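PDB 2OZG: GCN5-related N-acetyltransferase from Anabaena variabilis, which binds coenzyme A and probably transfers acetyl groups from acetyl-CoA to amines, perhaps those of aminoglycosides, as a GNAT-family enzyme. Local coordinates for residues A[68-73]-A[115-120]; A[234-239]-A[267-272]. One frame throughout, in Å; residues are numbered along the deposited sequence.

Interaction 1: A[68-73]-A[115-120]; sequences MGQWWG and ISVLYP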
HETATM    1  N   MSE A  68      -0.059 -41.748  10.932  1.00 35.06           N
HETATM    2  CA  MSE A  68       0.156 -41.976   9.518  1.00 32.63           C
HETATM    3  C   MSE A  68       1.596 -42.388   9.258  1.00 36.13           C
HETATM    4  O   MSE A  68       2.135 -43.205   9.972  1.00 36.78           O
HETATM    5  CB  MSE A  68      -0.247 -40.706   8.758  1.00 33.57           C
HETATM    6  CG  MSE A  68       0.477 -39.484   9.187  1.00 33.57           C
HETATM    7 SE   MSE A  68       0.109 -37.912   8.128  0.75 30.48          SE
HETATM    8  CE  MSE A  68       0.183 -36.616   9.555  1.00 34.30           C
ATOM      9  N   GLY A  69       2.198 -41.891   8.196  1.00 33.15           N
ATOM     10  CA  GLY A  69       3.564 -42.228   7.889  1.00 35.19           C
ATOM     11  C   GLY A  69       4.236 -41.058   7.235  1.00 31.66           C
ATOM     12  O   GLY A  69       3.569 -40.107   6.765  1.00 30.65           O
ATOM     13  N   GLN A  70       5.561 -41.151   7.178  1.00 33.28           N
ATOM     14  CA  GLN A  70       6.383 -40.133   6.534  1.00 31.70           C
ATOM     15  C   GLN A  70       7.510 -40.851   5.786  1.00 30.15           C
ATOM     16  O   GLN A  70       8.118 -41.779   6.325  1.00 31.88           O
ATOM     17  CB  GLN A  70       6.984 -39.177   7.569  1.00 33.23           C
ATOM     18  CG  GLN A  70       7.391 -37.880   6.968  1.00 32.66           C
ATOM     19  CD  GLN A  70       7.691 -36.819   7.937  1.00 24.79           C
ATOM     20  OE1 GLN A  70       8.075 -37.089   9.077  1.00 30.99           O
ATOM     21  NE2 GLN A  70       7.645 -35.548   7.461  1.00 28.09           N
ATOM     22  N   TRP A  71       7.786 -40.407   4.557  1.00 29.69           N
ATOM     23  CA  TRP A  71       8.824 -41.034   3.744  1.00 30.37           C
ATOM     24  C   TRP A  71      10.236 -40.431   3.968  1.00 29.50           C
ATOM     25  O   TRP A  71      10.475 -39.294   3.587  1.00 30.45           O
ATOM     26  CB  TRP A  71       8.411 -40.989   2.281  1.00 31.19           C
ATOM     27  CG  TRP A  71       7.148 -41.747   1.990  1.00 26.81           C
ATOM     28  CD1 TRP A  71       5.882 -41.217   1.957  1.00 30.47           C
ATOM     29  CD2 TRP A  71       6.994 -43.143   1.688  1.00 32.97           C
ATOM     30  NE1 TRP A  71       4.976 -42.176   1.675  1.00 33.47           N
ATOM     31  CE2 TRP A  71       5.616 -43.373   1.505  1.00 27.30           C
ATOM     32  CE3 TRP A  71       7.877 -44.211   1.528  1.00 29.79           C
ATOM     33  CZ2 TRP A  71       5.100 -44.638   1.147  1.00 32.32           C
ATOM     34  CZ3 TRP A  71       7.366 -45.457   1.246  1.00 29.42           C
ATOM     35  CH2 TRP A  71       6.007 -45.665   1.040  1.00 31.39           C
ATOM     36  N   TRP A  72      11.152 -41.202   4.576  1.00 29.99           N
ATOM     37  CA  TRP A  72      12.527 -40.753   4.851  1.00 30.46           C
ATOM     38  C   TRP A  72      13.470 -41.760   4.188  1.00 32.92           C
ATOM     39  O   TRP A  72      13.417 -42.963   4.491  1.00 31.80           O
ATOM     40  CB  TRP A  72      12.810 -40.681   6.376  1.00 33.93           C
ATOM     41  CG  TRP A  72      11.948 -39.649   7.120  1.00 30.14           C
ATOM     42  CD1 TRP A  72      10.834 -39.878   7.924  1.00 26.92           C
ATOM     43  CD2 TRP A  72      12.075 -38.233   7.000  1.00 28.29           C
ATOM     44  NE1 TRP A  72      10.343 -38.658   8.385  1.00 31.91           N
ATOM     45  CE2 TRP A  72      11.089 -37.646   7.808  1.00 37.68           C
ATOM     46  CE3 TRP A  72      13.009 -37.403   6.333  1.00 30.14           C
ATOM     47  CZ2 TRP A  72      10.975 -36.271   7.928  1.00 37.58           C
ATOM     48  CZ3 TRP A  72      12.874 -36.070   6.413  1.00 32.08           C
ATOM     49  CH2 TRP A  72      11.873 -35.499   7.206  1.00 29.23           C
ATOM     50  N   GLY A  73      14.314 -41.260   3.305  1.00 31.82           N
ATOM     51  CA  GLY A  73      15.235 -42.047   2.549  1.00 34.62           C
ATOM     52  C   GLY A  73      14.497 -43.152   1.784  1.00 34.00           C
ATOM     53  O   GLY A  73      15.020 -44.228   1.600  1.00 31.98           O
ATOM     54  N   ILE A 115       8.359 -41.362  15.405  1.00 32.08           N
ATOM     55  CA  ILE A 115       8.502 -39.924  15.131  1.00 32.50           C
ATOM     56  C   ILE A 115       7.142 -39.228  15.115  1.00 35.47           C
ATOM     57  O   ILE A 115       6.095 -39.876  14.988  1.00 34.78           O
ATOM     58  CB  ILE A 115       9.214 -39.625  13.830  1.00 34.17           C
ATOM     59  CG1 ILE A 115       8.532 -40.369  12.695  1.00 36.97           C
ATOM     60  CG2 ILE A 115      10.698 -40.094  13.884  1.00 36.52           C
ATOM     61  CD1 ILE A 115       8.973 -39.891  11.333  1.00 29.22           C
ATOM     62  N   SER A 116       7.172 -37.918  15.312  1.00 34.55           N
ATOM     63  CA  SER A 116       5.974 -37.084  15.357  1.00 32.89           C
ATOM     64  C   SER A 116       6.365 -35.754  14.714  1.00 30.31           C
ATOM     65  O   SER A 116       7.478 -35.289  14.878  1.00 34.97           O
ATOM     66  CB  SER A 116       5.487 -36.857  16.777  1.00 30.03           C
ATOM     67  OG  SER A 116       4.343 -35.974  16.873  1.00 30.18           O
ATOM     68  N   VAL A 117       5.438 -35.183  13.966  1.00 31.47           N
ATOM     69  CA  VAL A 117       5.644 -33.938  13.239  1.00 30.60           C
ATOM     70  C   VAL A 117       4.441 -32.978  13.469  1.00 32.75           C
ATOM     71  O   VAL A 117       3.294 -33.440  13.658  1.00 31.36           O
ATOM     72  CB  VAL A 117       5.785 -34.244  11.725  1.00 33.45           C
ATOM     73  CG1 VAL A 117       5.720 -32.935  10.818  1.00 30.69           C
ATOM     74  CG2 VAL A 117       7.051 -35.011  11.482  1.00 32.44           C
ATOM     75  N   LEU A 118       4.722 -31.674  13.408  1.00 31.45           N
ATOM     76  CA  LEU A 118       3.744 -30.600  13.565  1.00 34.65           C
ATOM     77  C   LEU A 118       4.302 -29.289  13.040  1.00 33.48           C
ATOM     78  O   LEU A 118       5.518 -29.097  12.922  1.00 38.78           O
ATOM     79  CB  LEU A 118       3.323 -30.432  15.053  1.00 34.54           C
ATOM     80  CG  LEU A 118       4.395 -30.186  16.127  1.00 38.96           C
ATOM     81  CD1 LEU A 118       4.877 -28.759  16.150  1.00 34.36           C
ATOM     82  CD2 LEU A 118       3.819 -30.526  17.479  1.00 33.68           C
ATOM     83  N   TYR A 119       3.380 -28.376  12.747  1.00 34.45           N
ATOM     84  CA  TYR A 119       3.655 -27.018  12.287  1.00 35.97           C
ATOM     85  C   TYR A 119       3.424 -26.150  13.535  1.00 37.18           C
ATOM     86  O   TYR A 119       2.288 -26.127  14.100  1.00 34.19           O
ATOM     87  CB  TYR A 119       2.698 -26.621  11.159  1.00 37.72           C
ATOM     88  CG  TYR A 119       3.051 -27.172   9.806  1.00 34.77           C
ATOM     89  CD1 TYR A 119       3.883 -26.453   8.979  1.00 34.24           C
ATOM     90  CD2 TYR A 119       2.547 -28.396   9.347  1.00 31.99           C
ATOM     91  CE1 TYR A 119       4.229 -26.927   7.731  1.00 42.64           C
ATOM     92  CE2 TYR A 119       2.848 -28.870   8.066  1.00 36.85           C
ATOM     93  CZ  TYR A 119       3.709 -28.138   7.286  1.00 35.85           C
ATOM     94  OH  TYR A 119       4.099 -28.505   6.057  1.00 33.27           O
ATOM     95  N   PRO A 120       4.498 -25.554  14.076  1.00 33.28           N
ATOM     96  CA  PRO A 120       4.265 -24.853  15.369  1.00 37.56           C
ATOM     97  C   PRO A 120       3.675 -23.403  15.254  1.00 38.92           C
ATOM     98  O   PRO A 120       4.052 -22.673  14.387  1.00 42.25           O
ATOM     99  CB  PRO A 120       5.687 -24.722  15.940  1.00 30.93           C
ATOM    100  CG  PRO A 120       6.520 -24.495  14.672  1.00 35.51           C
ATOM    101  CD  PRO A 120       5.920 -25.491  13.679  1.00 35.63           C
TER

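Interaction 2: A[234-239]-A[267-272]; sequences WVTLSN and DALTLL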
ATOM      1  N   TRP A 234      -0.091 -31.281  -6.299  1.00 33.13           N
ATOM      2  CA  TRP A 234       0.286 -31.607  -7.653  1.00 34.81           C
ATOM      3  C   TRP A 234       1.254 -32.771  -7.566  1.00 34.65           C
ATOM      4  O   TRP A 234       1.929 -32.942  -6.536  1.00 31.09           O
ATOM      5  CB  TRP A 234       0.932 -30.406  -8.378  1.00 34.62           C
ATOM      6  CG  TRP A 234       2.161 -29.831  -7.608  1.00 33.19           C
ATOM      7  CD1 TRP A 234       2.128 -28.849  -6.700  1.00 34.26           C
ATOM      8  CD2 TRP A 234       3.533 -30.244  -7.698  1.00 33.60           C
ATOM      9  NE1 TRP A 234       3.364 -28.612  -6.227  1.00 33.98           N
ATOM     10  CE2 TRP A 234       4.245 -29.484  -6.800  1.00 37.99           C
ATOM     11  CE3 TRP A 234       4.203 -31.234  -8.406  1.00 34.65           C
ATOM     12  CZ2 TRP A 234       5.601 -29.637  -6.612  1.00 32.97           C
ATOM     13  CZ3 TRP A 234       5.513 -31.406  -8.220  1.00 35.99           C
ATOM     14  CH2 TRP A 234       6.227 -30.625  -7.310  1.00 36.74           C
ATOM     15  N   VAL A 235       1.324 -33.525  -8.677  1.00 29.99           N
ATOM     16  CA  VAL A 235       2.281 -34.573  -8.865  1.00 32.88           C
ATOM     17  C   VAL A 235       2.829 -34.522 -10.309  1.00 35.46           C
ATOM     18  O   VAL A 235       2.074 -34.341 -11.265  1.00 35.70           O
ATOM     19  CB  VAL A 235       1.707 -35.986  -8.523  1.00 34.12           C
ATOM     20  CG1 VAL A 235       2.553 -37.109  -9.128  1.00 32.87           C
ATOM     21  CG2 VAL A 235       1.574 -36.159  -7.016  1.00 30.31           C
ATOM     22  N   THR A 236       4.160 -34.638 -10.441  1.00 37.50           N
ATOM     23  CA  THR A 236       4.843 -34.705 -11.760  1.00 29.86           C
ATOM     24  C   THR A 236       5.909 -35.789 -11.647  1.00 35.82           C
ATOM     25  O   THR A 236       6.917 -35.633 -10.909  1.00 35.92           O
ATOM     26  CB  THR A 236       5.433 -33.346 -12.226  1.00 32.98           C
ATOM     27  OG1 THR A 236       6.352 -32.866 -11.260  1.00 35.33           O
ATOM     28  CG2 THR A 236       4.325 -32.314 -12.348  1.00 35.23           C
ATOM     29  N   LEU A 237       5.673 -36.919 -12.316  1.00 34.29           N
ATOM     30  CA  LEU A 237       6.602 -38.054 -12.198  1.00 35.24           C
ATOM     31  C   LEU A 237       7.689 -38.069 -13.263  1.00 37.81           C
ATOM     32  O   LEU A 237       8.693 -38.757 -13.101  1.00 36.08           O
ATOM     33  CB  LEU A 237       5.882 -39.390 -12.198  1.00 32.63           C
ATOM     34  CG  LEU A 237       4.852 -39.606 -11.096  1.00 36.94           C
ATOM     35  CD1 LEU A 237       4.199 -40.976 -11.258  1.00 39.18           C
ATOM     36  CD2 LEU A 237       5.497 -39.473  -9.725  1.00 34.52           C
ATOM     37  N   SER A 238       7.521 -37.261 -14.306  1.00 38.41           N
ATOM     38  CA  SER A 238       8.421 -37.269 -15.437  1.00 37.70           C
ATOM     39  C   SER A 238       8.478 -35.874 -16.028  1.00 36.26           C
ATOM     40  O   SER A 238       7.621 -35.047 -15.744  1.00 32.54           O
ATOM     41  CB  SER A 238       7.871 -38.226 -16.496  1.00 38.94           C
ATOM     42  OG  SER A 238       6.658 -37.704 -17.027  1.00 32.29           O
ATOM     43  N   ASN A 239       9.466 -35.642 -16.874  1.00 33.98           N
ATOM     44  CA  ASN A 239       9.602 -34.350 -17.534  1.00 36.96           C
ATOM     45  C   ASN A 239       8.428 -33.975 -18.449  1.00 36.32           C
ATOM     46  O   ASN A 239       8.030 -32.815 -18.487  1.00 35.70           O
ATOM     47  CB  ASN A 239      10.916 -34.289 -18.304  1.00 40.13           C
ATOM     48  CG  ASN A 239      11.151 -32.923 -18.894  1.00 42.56           C
ATOM     49  OD1 ASN A 239      10.993 -31.857 -18.231  1.00 39.86           O
ATOM     50  ND2 ASN A 239      11.494 -32.937 -20.139  1.00 35.54           N
ATOM     51  N   ASP A 267      12.973 -25.040  -5.205  1.00 34.33           N
ATOM     52  CA  ASP A 267      12.058 -25.655  -6.124  1.00 39.67           C
ATOM     53  C   ASP A 267      12.700 -25.962  -7.491  1.00 35.72           C
ATOM     54  O   ASP A 267      13.277 -25.104  -8.124  1.00 39.23           O
ATOM     55  CB  ASP A 267      10.849 -24.747  -6.280  1.00 38.42           C
ATOM     56  CG  ASP A 267      10.024 -25.068  -7.507  1.00 43.80           C
ATOM     57  OD1 ASP A 267       9.224 -26.000  -7.461  1.00 39.33           O
ATOM     58  OD2 ASP A 267      10.163 -24.333  -8.513  1.00 40.57           O
ATOM     59  N   ALA A 268      12.482 -27.172  -7.979  1.00 38.49           N
ATOM     60  CA  ALA A 268      13.002 -27.618  -9.261  1.00 36.40           C
ATOM     61  C   ALA A 268      12.113 -27.264 -10.476  1.00 38.26           C
ATOM     62  O   ALA A 268      12.609 -27.178 -11.614  1.00 36.06           O
ATOM     63  CB  ALA A 268      13.231 -29.131  -9.201  1.00 36.48           C
ATOM     64  N   LEU A 269      10.803 -27.087 -10.257  1.00 39.04           N
ATOM     65  CA  LEU A 269       9.893 -26.778 -11.341  1.00 38.86           C
ATOM     66  C   LEU A 269      10.267 -25.453 -12.016  1.00 38.04           C
ATOM     67  O   LEU A 269      10.160 -25.323 -13.230  1.00 41.49           O
ATOM     68  CB  LEU A 269       8.444 -26.696 -10.839  1.00 40.98           C
ATOM     69  CG  LEU A 269       7.749 -27.931 -10.232  1.00 39.18           C
ATOM     70  CD1 LEU A 269       6.302 -27.584  -9.995  1.00 43.68           C
ATOM     71  CD2 LEU A 269       7.836 -29.154 -11.047  1.00 45.05           C
ATOM     72  N   THR A 270      10.768 -24.505 -11.242  1.00 35.88           N
ATOM     73  CA  THR A 270      11.173 -23.194 -11.770  1.00 34.58           C
ATOM     74  C   THR A 270      12.423 -23.303 -12.660  1.00 33.84           C
ATOM     75  O   THR A 270      12.768 -22.367 -13.376  1.00 35.56           O
ATOM     76  CB  THR A 270      11.391 -22.187 -10.634  1.00 35.04           C
ATOM     77  OG1 THR A 270      12.206 -22.759  -9.617  1.00 34.37           O
ATOM     78  CG2 THR A 270      10.052 -21.769 -10.014  1.00 39.61           C
ATOM     79  N   LEU A 271      13.070 -24.457 -12.653  1.00 31.11           N
ATOM     80  CA  LEU A 271      14.253 -24.636 -13.504  1.00 32.33           C
ATOM     81  C   LEU A 271      13.832 -24.546 -14.978  1.00 32.81           C
ATOM     82  O   LEU A 271      14.578 -24.055 -15.823  1.00 31.25           O
ATOM     83  CB  LEU A 271      14.956 -25.978 -13.197  1.00 31.93           C
ATOM     84  CG  LEU A 271      16.142 -26.344 -14.104  1.00 32.20           C
ATOM     85  CD1 LEU A 271      17.224 -25.307 -14.001  1.00 32.17           C
ATOM     86  CD2 LEU A 271      16.657 -27.687 -13.748  1.00 33.24           C
ATOM     87  N   LEU A 272      12.610 -24.993 -15.273  1.00 32.36           N
ATOM     88  CA  LEU A 272      12.120 -24.987 -16.623  1.00 35.15           C
ATOM     89  C   LEU A 272      11.553 -23.664 -17.161  1.00 36.94           C
ATOM     90  O   LEU A 272      11.262 -23.576 -18.326  1.00 35.18           O
ATOM     91  CB  LEU A 272      11.094 -26.099 -16.789  1.00 39.14           C
ATOM     92  CG  LEU A 272      11.609 -27.521 -16.521  1.00 39.67           C
ATOM     93  CD1 LEU A 272      10.544 -28.500 -16.916  1.00 57.21           C
ATOM     94  CD2 LEU A 272      12.878 -27.799 -17.314  1.00 47.67           C
TER

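Interaction 1: A[68-73]-A[115-120]
Strands 68-72 and 115-118 run almost perpendicular, at 93°, with their axes 8.7 Å apart, and Q70, W72, I115 and V117 meet between them by side chain alone. Q70 OE1 comes within 3.3 Å of V117 CG2, the two side chains crossing at about a right angle. The extended Q70 chain, its CG anti to the backbone N (chi1 -159°), carries the amide out to that methyl. I115 CD1 reaches the indole of W72 obliquely, 3.5 Å from NE1. W72 NE1 donates to Q70 OE1 at 2.8 Å, but the bond is bent, with the donor above the carbonyl plane. Q70 NE2 donates to G180 O, so both ends of this buried amide are engaged. An alanine in place of Q70 would probably leave W72 NE1 and G180 O without their mate and open a gap beside V117 CG2. W286 of strand 279-290 packs against Q70, W72 and V117. Strand 75-87 pairs antiparallel with 58-72 and parallel with 115-118, so the contact packs side chains across the central strands of the GNAT acetyltransferase domain, in which Y119 touches coenzyme A.

Interaction 2: A[234-239]-A[267-272]
D267 OD2 takes two hydrogen bonds from T270: one from the hydroxyl OG1 at 2.8 Å, met on the anti side of the carboxylate, and one from the backbone N, also at 2.8 Å, on the syn side. The backbone bond, three residues on, makes an Asx motif that opens the 3-10 segment 269-272. The other oxygen, OD1, accepts from S263 OG and only weakly from L269 N, so the carboxylate ties the start of this turn back to strand 258-263. R285 of a second subunit donates to D267 O, and F360 of that subunit packs on A268. Held this way, the turn offers L269 and L272 to segment 234-239, the end of strand 227-236 and the start of helix 239-250 in the second GNAT-family region. L269 CD1 sits over one face of the W234 six-membered ring, 4.0 Å from its centroid and 11° off the ring normal, a CH-pi contact. W234 CG lies between its backbone N and carbonyl carbon (chi1 56°), which swings the indole toward L269, while NE1 donates to K262 O. Farther along, L272 packs beside N239, its CD1 methyl making the contact at the first turn of the helix. The other methyl of L269, CD2, lies 4.0 Å from T236 OG1, a hydroxyl buried here with no polar partner in the model.

The two contacts belong to different GNAT regions of one chain, follow each other in sequence, and do not touch; their centres are about 23 Å apart. Interaction 1 is the central one, about 6 Å from the centre of the chain, with every touching residue buried, and it joins two strands. Interaction 2 lies about 19 Å out and adjoins a second subunit. Strand 279-290, which follows 267-272, pairs with 115-118 and links the two regions. In neither do the two segments share a hydrogen bond, yet the polar chemistry differs: 68-73 keeps a buried amide and indole paired within itself, whereas 267-272 uses a carboxylate to shape its own backbone and presents leucines to its partner.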